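Local coordinates for prolyl oligopeptidase (Galerina marginata, PDB 5N4B), which cleaves toxin precursor peptides after proline and cyclises the trimmed intermediate, as a dual peptidase and macrocyclase of amanitin biosynthesis, at residues 68-72 with 724-728; 72-76 with 712-717; 76-82 with 510-515. The protein carries 1 engineered substitution. One frame throughout, in Å; residues are numbered along the deposited sequence. Where two conformers were deposited one is given.

All three contacts are made by one helix, 68-80, read from its first turn to the loop that follows it. Interaction 1 pairs its start with the C-terminal tail, interaction 2 its middle with helix 705-722, and interaction 3 its last turn with helix 510-519. The centres of interactions 1 and 2 lie about 9 Å apart, those of interactions 2 and 3 also about 9 Å, and those of interactions 1 and 3 about 14 Å. Leu-72 and Phe-76 each serve two contacts. Along the chain the 510-515 partner comes before the 712-717 and 724-728 partners. The helix precedes the beta-propeller blades, yet it packs on helices of the alpha/beta-hydrolase part, so residues from both ends of the chain build this domain.

Interaction 1 of 3, residues 68-72 with 724-728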
loop_
_atom_site.group_PDB
_atom_site.type_symbol
_atom_site.label_atom_id
_atom_site.label_comp_id
_atom_site.label_asym_id
_atom_site.label_seq_id
_atom_site.Cartn_x
_atom_site.Cartn_y
_atom_site.Cartn_z
ATOM N N ASP A 68 -7.080 29.111 8.961
ATOM C CA ASP A 68 -5.899 28.369 9.344
ATOM C C ASP A 68 -5.486 27.331 8.306
ATOM O O ASP A 68 -4.335 26.897 8.317
ATOM C CB ASP A 68 -6.102 27.677 10.683
ATOM C CG ASP A 68 -6.235 28.660 11.829
ATOM O OD1 ASP A 68 -6.046 29.902 11.648
ATOM O OD2 ASP A 68 -6.543 28.194 12.933
ATOM N N ILE A 69 -6.384 26.927 7.407
ATOM C CA ILE A 69 -6.015 25.936 6.394
ATOM C C ILE A 69 -4.870 26.454 5.526
ATOM O O ILE A 69 -3.928 25.719 5.219
ATOM C CB ILE A 69 -7.247 25.496 5.579
ATOM C CG1 ILE A 69 -8.149 24.645 6.476
ATOM C CG2 ILE A 69 -6.837 24.664 4.380
ATOM C CD1 ILE A 69 -9.488 24.370 5.898
ATOM N N GLN A 70 -4.951 27.709 5.070
ATOM C CA GLN A 70 -3.858 28.249 4.255
ATOM C C GLN A 70 -2.548 28.322 5.026
ATOM O O GLN A 70 -1.460 28.163 4.426
ATOM C CB GLN A 70 -4.216 29.644 3.728
ATOM C CG GLN A 70 -4.934 29.596 2.421
ATOM C CD GLN A 70 -3.972 29.348 1.283
ATOM O OE1 GLN A 70 -3.565 28.212 1.037
ATOM N NE2 GLN A 70 -3.542 30.411 0.637
ATOM N N LYS A 71 -2.611 28.605 6.330
ATOM C CA LYS A 71 -1.413 28.594 7.158
ATOM C C LYS A 71 -0.806 27.193 7.211
ATOM O O LYS A 71 0.415 27.022 7.113
ATOM C CB LYS A 71 -1.707 29.134 8.574
ATOM C CG LYS A 71 -2.316 30.547 8.585
ATOM C CD LYS A 71 -2.510 31.085 10.010
ATOM C CE LYS A 71 -2.875 32.586 10.024
ATOM N NZ LYS A 71 -4.069 32.916 9.177
ATOM N N LEU A 72 -1.656 26.179 7.324
ATOM C CA LEU A 72 -1.161 24.811 7.343
ATOM C C LEU A 72 -0.608 24.415 5.982
ATOM O O LEU A 72 0.399 23.720 5.904
ATOM C CB LEU A 72 -2.268 23.845 7.755
ATOM C CG LEU A 72 -2.697 23.918 9.182
ATOM C CD1 LEU A 72 -3.772 22.819 9.387
ATOM C CD2 LEU A 72 -1.595 23.756 10.208
ATOM N N GLY A 724 -11.188 22.188 18.066
ATOM C CA GLY A 724 -11.025 23.474 18.727
ATOM C C GLY A 724 -9.584 23.891 18.912
ATOM O O GLY A 724 -9.291 24.689 19.809
ATOM N N LEU A 725 -8.669 23.400 18.078
ATOM C CA LEU A 725 -7.268 23.755 18.201
ATOM C C LEU A 725 -6.966 25.040 17.465
ATOM O O LEU A 725 -7.435 25.258 16.342
ATOM C CB LEU A 725 -6.393 22.651 17.637
ATOM C CG LEU A 725 -6.676 21.234 18.128
ATOM C CD1 LEU A 725 -5.792 20.238 17.441
ATOM C CD2 LEU A 725 -6.530 21.153 19.649
ATOM N N GLU A 726 -6.075 25.824 18.061
ATOM C CA GLU A 726 -5.728 27.131 17.556
ATOM C C GLU A 726 -4.237 27.157 17.293
ATOM O O GLU A 726 -3.442 26.483 17.982
ATOM C CB GLU A 726 -6.096 28.249 18.552
ATOM C CG GLU A 726 -7.569 28.279 18.941
ATOM C CD GLU A 726 -8.480 28.766 17.831
ATOM O OE1 GLU A 726 -7.994 29.001 16.705
ATOM O OE2 GLU A 726 -9.698 28.914 18.085
ATOM N N LEU A 727 -3.890 27.922 16.262
ATOM C CA LEU A 727 -2.498 28.232 15.984
ATOM C C LEU A 727 -1.966 29.145 17.077
ATOM O O LEU A 727 -2.636 30.099 17.485
ATOM C CB LEU A 727 -2.378 28.866 14.596
ATOM C CG LEU A 727 -2.733 27.921 13.434
ATOM C CD1 LEU A 727 -2.796 28.657 12.112
ATOM C CD2 LEU A 727 -1.702 26.810 13.372
ATOM N N LYS A 728 -0.771 28.824 17.565
ATOM C CA LYS A 728 -0.224 29.407 18.795
ATOM C C LYS A 728 1.152 29.996 18.550
ATOM O O LYS A 728 1.286 31.221 18.433
ATOM C CB LYS A 728 -0.155 28.329 19.923
HETATM O O HOH W 1 -6.374 25.654 13.675
HETATM O O HOH W 2 -5.914 29.511 15.128
#
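The side chain of Leu-727 points at the first turn of helix 68-80, and one methyl, CD1, does most of the touching. Leu-727 CD1 lies over one face of the Asp-68 carboxylate, 3.5 Å from CG, the two side chains approaching from opposite directions. The aliphatic part of Lys-71 borders the same methyl roughly at right angles to the carboxylate, the two side chains passing at a slant. Lys-71 is extended through chi2 and chi3, which lays CB, CG and CD along the methyl; the bend at chi4 (54°) moves only NZ. The 3.2 Å between Lys-71 CD and Leu-727 CD1 is unusually short and perhaps doubtful. The second methyl of Leu-727, CD2, is turned to Leu-72, whose CD2 lies 4.4 Å away.

The polar half of the contact works through water. Asp-68 OD2 accepts from two waters: one also donates to Leu-725 O, and the other donates to Glu-726 OE1 and accepts from Leu-727 N. The second water sits 2.6 Å from Asp-68 OD2 and 2.7 Å from Glu-726 OE1. The two carboxylate oxygens are themselves 4.1 Å apart, so this water bridges like charges that would otherwise probably repel. Glu-726 reaches it by folding back at chi2 (-72°), although its side chain starts out away from the helix.

The tail enters this position just after helix 705-722, which Gly-724 ends in a Schellman motif. Asn-66 OD1 accepts from Asp-68 N at the start of helix 68-80, and Ile-69 packs on Ala-713 and Asp-714 of helix 705-722. Leu-725 and Leu-727 rest on Tyr-519 of helix 510-519, which Leu-72 also touches, so the C-terminal tail spans two helices at the surface.

Interaction 2 of 3, residues 72-76 with 712-717; sequences LAEKF and AADKWG
Two helices of the alpha/beta-hydrolase part, 68-80 and 705-722, pack here with their segment axes 9.1 Å apart and 120° between directions. Small residues let the backbones approach: Ala-713 CB comes within 3.6 Å of Ala-73 N, and the methyls Ala-73 CB and Ala-713 CB touch at 3.8 Å. One turn further along helix 705-722, Leu-72 lays its CD1 on the backbone of Gly-717, 3.6 Å from that residue's CA.

The Phe-76 ring lies next to them, against Ala-712, Ala-713 and Trp-716. Phe-76 CE2 is 3.5 Å from Trp-716 CD1, near the plane of the indole at its edge, and the two ring planes stand at 90°. Ala-712 O lies at the phenyl edge, 3.7 Å from Phe-76 CE2, while Leu-72 CB covers part of one phenyl face from within its own helix.

Beyond the contact, Lys-715 crosses one face of the Trp-716 ring with its CE, and its NZ forms a salt bridge to Glu-602 and a hydrogen bond to Asn-575. Asp-714 forms salt bridges to Lys-691 and Lys-710. The interface between the segments is thus held by fit and burial of carbon surface, while these two charged side chains are paired away from it.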
loop_
_atom_site.group_PDB
_atom_site.type_symbol
_atom_site.label_atom_id
_atom_site.label_comp_id
_atom_site.label_asym_id
_atom_site.label_seq_id
_atom_site.Cartn_x
_atom_site.Cartn_y
_atom_site.Cartn_z
ATOM N N LEU A 72 -1.656 26.179 7.324
ATOM C CA LEU A 72 -1.161 24.811 7.343
ATOM C C LEU A 72 -0.608 24.415 5.982
ATOM O O LEU A 72 0.399 23.720 5.904
ATOM C CB LEU A 72 -2.268 23.845 7.755
ATOM C CG LEU A 72 -2.697 23.918 9.182
ATOM C CD1 LEU A 72 -3.772 22.819 9.387
ATOM C CD2 LEU A 72 -1.595 23.756 10.208
ATOM N N ALA A 73 -1.223 24.851 4.887
ATOM C CA ALA A 73 -0.653 24.553 3.577
ATOM C C ALA A 73 0.782 25.064 3.465
ATOM O O ALA A 73 1.674 24.369 2.949
ATOM C CB ALA A 73 -1.499 25.138 2.468
ATOM N N GLU A 74 1.021 26.290 3.919
ATOM C CA GLU A 74 2.358 26.871 3.889
ATOM C C GLU A 74 3.329 26.039 4.710
ATOM O O GLU A 74 4.456 25.760 4.272
ATOM C CB GLU A 74 2.258 28.291 4.427
ATOM C CG GLU A 74 3.530 29.042 4.566
ATOM C CD GLU A 74 3.402 30.425 5.257
ATOM O OE1 GLU A 74 2.239 30.953 5.514
ATOM O OE2 GLU A 74 4.473 30.926 5.638
ATOM N N LYS A 75 2.925 25.642 5.921
ATOM C CA LYS A 75 3.801 24.845 6.785
ATOM C C LYS A 75 4.042 23.455 6.189
ATOM O O LYS A 75 5.157 22.936 6.250
ATOM C CB LYS A 75 3.170 24.684 8.171
ATOM C CG LYS A 75 3.006 25.973 8.984
ATOM C CD LYS A 75 2.177 25.698 10.265
ATOM C CE LYS A 75 1.874 26.966 11.071
ATOM N NZ LYS A 75 3.086 27.595 11.586
ATOM N N PHE A 76 3.010 22.844 5.623
ATOM C CA PHE A 76 3.115 21.477 5.111
ATOM C C PHE A 76 3.960 21.433 3.840
ATOM O O PHE A 76 4.754 20.511 3.651
ATOM C CB PHE A 76 1.733 20.906 4.808
ATOM C CG PHE A 76 0.880 20.590 6.038
ATOM C CD1 PHE A 76 1.415 20.593 7.299
ATOM C CD2 PHE A 76 -0.454 20.303 5.881
ATOM C CE1 PHE A 76 0.626 20.226 8.407
ATOM C CE2 PHE A 76 -1.279 19.967 6.989
ATOM C CZ PHE A 76 -0.732 19.942 8.230
ATOM N N ALA A 712 -3.949 17.758 2.096
ATOM C CA ALA A 712 -3.505 17.533 3.463
ATOM C C ALA A 712 -3.888 18.711 4.356
ATOM O O ALA A 712 -4.346 18.527 5.493
ATOM C CB ALA A 712 -1.993 17.288 3.491
ATOM N N ALA A 713 -3.710 19.931 3.867
ATOM C CA ALA A 713 -4.082 21.082 4.670
ATOM C C ALA A 713 -5.579 21.104 4.961
ATOM O O ALA A 713 -6.000 21.448 6.071
ATOM C CB ALA A 713 -3.640 22.359 3.966
ATOM N N ASP A 714 -6.405 20.755 3.977
ATOM C CA ASP A 714 -7.855 20.691 4.209
ATOM C C ASP A 714 -8.188 19.653 5.279
ATOM O O ASP A 714 -8.986 19.919 6.179
ATOM C CB ASP A 714 -8.569 20.279 2.927
ATOM C CG ASP A 714 -8.753 21.391 1.912
ATOM O OD1 ASP A 714 -8.485 22.544 2.226
ATOM O OD2 ASP A 714 -9.189 21.072 0.761
ATOM N N LYS A 715 -7.596 18.471 5.178
ATOM C CA LYS A 715 -7.903 17.373 6.096
ATOM C C LYS A 715 -7.488 17.712 7.521
ATOM O O LYS A 715 -8.287 17.631 8.465
ATOM C CB LYS A 715 -7.178 16.091 5.655
ATOM C CG LYS A 715 -7.120 15.030 6.679
ATOM C CD LYS A 715 -6.645 13.724 6.064
ATOM C CE LYS A 715 -5.196 13.655 5.933
ATOM N NZ LYS A 715 -4.776 12.177 5.972
ATOM N N TRP A 716 -6.217 18.099 7.692
ATOM C CA TRP A 716 -5.711 18.345 9.034
ATOM C C TRP A 716 -6.272 19.648 9.589
ATOM O O TRP A 716 -6.498 19.764 10.800
ATOM C CB TRP A 716 -4.174 18.320 9.057
ATOM C CG TRP A 716 -3.594 17.007 8.637
ATOM C CD1 TRP A 716 -2.709 16.788 7.610
ATOM C CD2 TRP A 716 -3.873 15.721 9.203
ATOM N NE1 TRP A 716 -2.419 15.452 7.518
ATOM C CE2 TRP A 716 -3.135 14.768 8.465
ATOM C CE3 TRP A 716 -4.677 15.287 10.256
ATOM C CZ2 TRP A 716 -3.164 13.403 8.757
ATOM C CZ3 TRP A 716 -4.714 13.933 10.543
ATOM C CH2 TRP A 716 -3.960 13.007 9.806
ATOM N N GLY A 717 -6.536 20.620 8.727
ATOM C CA GLY A 717 -7.199 21.843 9.187
ATOM C C GLY A 717 -8.629 21.596 9.629
ATOM O O GLY A 717 -9.092 22.158 10.636
#

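Interaction 3 of 3, residues 76-82 with 510-515; sequences FRASRNY and PIILTF
Ile-511 CG2 sits squarely over the face of the Phe-76 ring, 3.6 Å from its centroid and 2° off the normal, a CH-pi contact. The same ring is bordered by Thr-514 CG2 at one edge, 3.9 Å from Phe-76 CD1, and by Phe-515, more loosely. At the end of helix 68-80, Ser-79 packs on the start of helix 510-519: Ser-79 O lies 3.3 Å from Pro-510 CB, and Ser-79 CB 3.2 Å from Thr-514 OG1. Pro-510 CG also meets the edge of Tyr-82 near the hydroxyl, and the bent Arg-80 chain covers Pro-510 and Ile-511 with its methylenes.

Two internal bonds orient hydroxyls. Ser-79 OG (chi1 83°) donates to Phe-76 O at 2.9 Å, from the same face of the carbonyl plane as Arg-80 N. Thr-514 OG1 donates to Pro-510 O at 2.8 Å, and there the hydroxyl and Thr-514 N come from opposite faces. Further out, Trp-716 and Ala-712 of helix 705-722 touch Ile-511, and Arg-80 packs on the backbone of the bound peptide.

The hydroxyls of Ser-79 and Thr-514 therefore each donate within their own helix, and the two helices meet across largely apolar surfaces.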
loop_
_atom_site.group_PDB
_atom_site.type_symbol
_atom_site.label_atom_id
_atom_site.label_comp_id
_atom_site.label_asym_id
_atom_site.label_seq_id
_atom_site.Cartn_x
_atom_site.Cartn_y
_atom_site.Cartn_z
ATOM N N PHE A 76 3.010 22.844 5.623
ATOM C CA PHE A 76 3.115 21.477 5.111
ATOM C C PHE A 76 3.960 21.433 3.840
ATOM O O PHE A 76 4.754 20.511 3.651
ATOM C CB PHE A 76 1.733 20.906 4.808
ATOM C CG PHE A 76 0.880 20.590 6.038
ATOM C CD1 PHE A 76 1.415 20.593 7.299
ATOM C CD2 PHE A 76 -0.454 20.303 5.881
ATOM C CE1 PHE A 76 0.626 20.226 8.407
ATOM C CE2 PHE A 76 -1.279 19.967 6.989
ATOM C CZ PHE A 76 -0.732 19.942 8.230
ATOM N N ARG A 77 3.749 22.381 2.933
ATOM C CA ARG A 77 4.587 22.435 1.741
ATOM C C ARG A 77 6.049 22.551 2.118
ATOM O O ARG A 77 6.891 21.840 1.576
ATOM C CB ARG A 77 4.166 23.627 0.894
ATOM C CG ARG A 77 4.746 23.637 -0.515
ATOM C CD ARG A 77 4.377 24.893 -1.317
ATOM N NE ARG A 77 2.906 25.147 -1.392
ATOM C CZ ARG A 77 2.258 26.072 -0.736
ATOM N NH1 ARG A 77 2.876 26.912 0.090
ATOM N NH2 ARG A 77 0.951 26.197 -0.925
ATOM N N ALA A 78 6.362 23.414 3.090
ATOM C CA ALA A 78 7.756 23.544 3.518
ATOM C C ALA A 78 8.274 22.243 4.106
ATOM O O ALA A 78 9.420 21.856 3.867
ATOM C CB ALA A 78 7.894 24.703 4.494
ATOM N N SER A 79 7.439 21.556 4.874
ATOM C CA SER A 79 7.874 20.312 5.502
ATOM C C SER A 79 8.185 19.227 4.486
ATOM O O SER A 79 8.983 18.339 4.782
ATOM C CB SER A 79 6.840 19.829 6.525
ATOM O OG SER A 79 5.794 19.105 5.947
ATOM N N ARG A 80 7.586 19.267 3.313
ATOM C CA ARG A 80 7.826 18.298 2.238
ATOM C C ARG A 80 8.984 18.710 1.339
ATOM O O ARG A 80 9.447 17.907 0.544
ATOM C CB ARG A 80 6.555 18.139 1.393
ATOM C CG ARG A 80 5.412 17.475 2.112
ATOM C CD ARG A 80 5.359 16.013 1.944
ATOM N NE ARG A 80 5.254 15.622 0.531
ATOM C CZ ARG A 80 4.385 14.744 0.051
ATOM N NH1 ARG A 80 4.393 14.488 -1.242
ATOM N NH2 ARG A 80 3.545 14.104 0.867
ATOM N N ASN A 81 9.473 19.936 1.462
ATOM C CA ASN A 81 10.419 20.485 0.483
ATOM C C ASN A 81 11.853 20.170 0.894
ATOM O O ASN A 81 12.632 21.030 1.331
ATOM C CB ASN A 81 10.194 21.979 0.359
ATOM C CG ASN A 81 10.889 22.564 -0.847
ATOM O OD1 ASN A 81 11.315 21.845 -1.731
ATOM N ND2 ASN A 81 10.977 23.875 -0.890
ATOM N N TYR A 82 12.198 18.884 0.702
ATOM C CA TYR A 82 13.566 18.419 0.931
ATOM C C TYR A 82 13.860 17.310 -0.073
ATOM O O TYR A 82 12.954 16.579 -0.485
ATOM C CB TYR A 82 13.813 17.898 2.370
ATOM C CG TYR A 82 12.924 16.769 2.802
ATOM C CD1 TYR A 82 11.721 17.020 3.453
ATOM C CD2 TYR A 82 13.286 15.445 2.593
ATOM C CE1 TYR A 82 10.901 16.006 3.867
ATOM C CE2 TYR A 82 12.432 14.412 3.012
ATOM C CZ TYR A 82 11.271 14.695 3.650
ATOM O OH TYR A 82 10.495 13.634 4.069
ATOM N N PRO A 510 6.512 14.041 7.261
ATOM C CA PRO A 510 6.809 15.392 7.740
ATOM C C PRO A 510 5.556 16.192 7.975
ATOM O O PRO A 510 5.574 17.055 8.848
ATOM C CB PRO A 510 7.688 15.995 6.625
ATOM C CG PRO A 510 7.283 15.185 5.398
ATOM C CD PRO A 510 7.053 13.777 5.921
ATOM N N ILE A 511 4.474 15.926 7.251
ATOM C CA ILE A 511 3.241 16.661 7.507
ATOM C C ILE A 511 2.689 16.313 8.883
ATOM O O ILE A 511 2.252 17.199 9.631
ATOM C CB ILE A 511 2.242 16.407 6.372
ATOM C CG1 ILE A 511 2.739 17.164 5.101
ATOM C CG2 ILE A 511 0.811 16.761 6.793
ATOM C CD1 ILE A 511 1.806 17.133 3.915
ATOM N N ILE A 512 2.616 15.019 9.220
ATOM C CA ILE A 512 2.120 14.653 10.538
ATOM C C ILE A 512 2.986 15.287 11.611
ATOM O O ILE A 512 2.458 15.876 12.565
ATOM C CB ILE A 512 1.991 13.132 10.697
ATOM C CG1 ILE A 512 0.873 12.656 9.764
ATOM C CG2 ILE A 512 1.679 12.787 12.143
ATOM C CD1 ILE A 512 0.713 11.143 9.611
ATOM N N LEU A 513 4.314 15.185 11.510
ATOM C CA LEU A 513 5.150 15.786 12.551
ATOM C C LEU A 513 4.924 17.287 12.652
ATOM O O LEU A 513 4.919 17.850 13.740
ATOM C CB LEU A 513 6.638 15.478 12.319
ATOM C CG LEU A 513 6.989 13.985 12.369
ATOM C CD1 LEU A 513 8.481 13.827 12.200
ATOM C CD2 LEU A 513 6.511 13.278 13.638
ATOM N N THR A 514 4.745 17.955 11.526
ATOM C CA THR A 514 4.467 19.387 11.553
ATOM C C THR A 514 3.165 19.665 12.295
ATOM O O THR A 514 3.100 20.587 13.111
ATOM C CB THR A 514 4.413 19.891 10.119
ATOM O OG1 THR A 514 5.699 19.748 9.522
ATOM C CG2 THR A 514 4.054 21.354 10.070
ATOM N N PHE A 515 2.127 18.882 12.043
ATOM C CA PHE A 515 0.890 19.050 12.786
ATOM C C PHE A 515 1.111 18.861 14.281
ATOM O O PHE A 515 0.624 19.646 15.103
ATOM C CB PHE A 515 -0.145 18.060 12.284
ATOM C CG PHE A 515 -1.524 18.211 12.870
ATOM C CD1 PHE A 515 -1.845 17.569 14.046
ATOM C CD2 PHE A 515 -2.465 19.010 12.254
ATOM C CE1 PHE A 515 -3.095 17.687 14.586
ATOM C CE2 PHE A 515 -3.722 19.123 12.787
ATOM C CZ PHE A 515 -4.038 18.480 13.952
#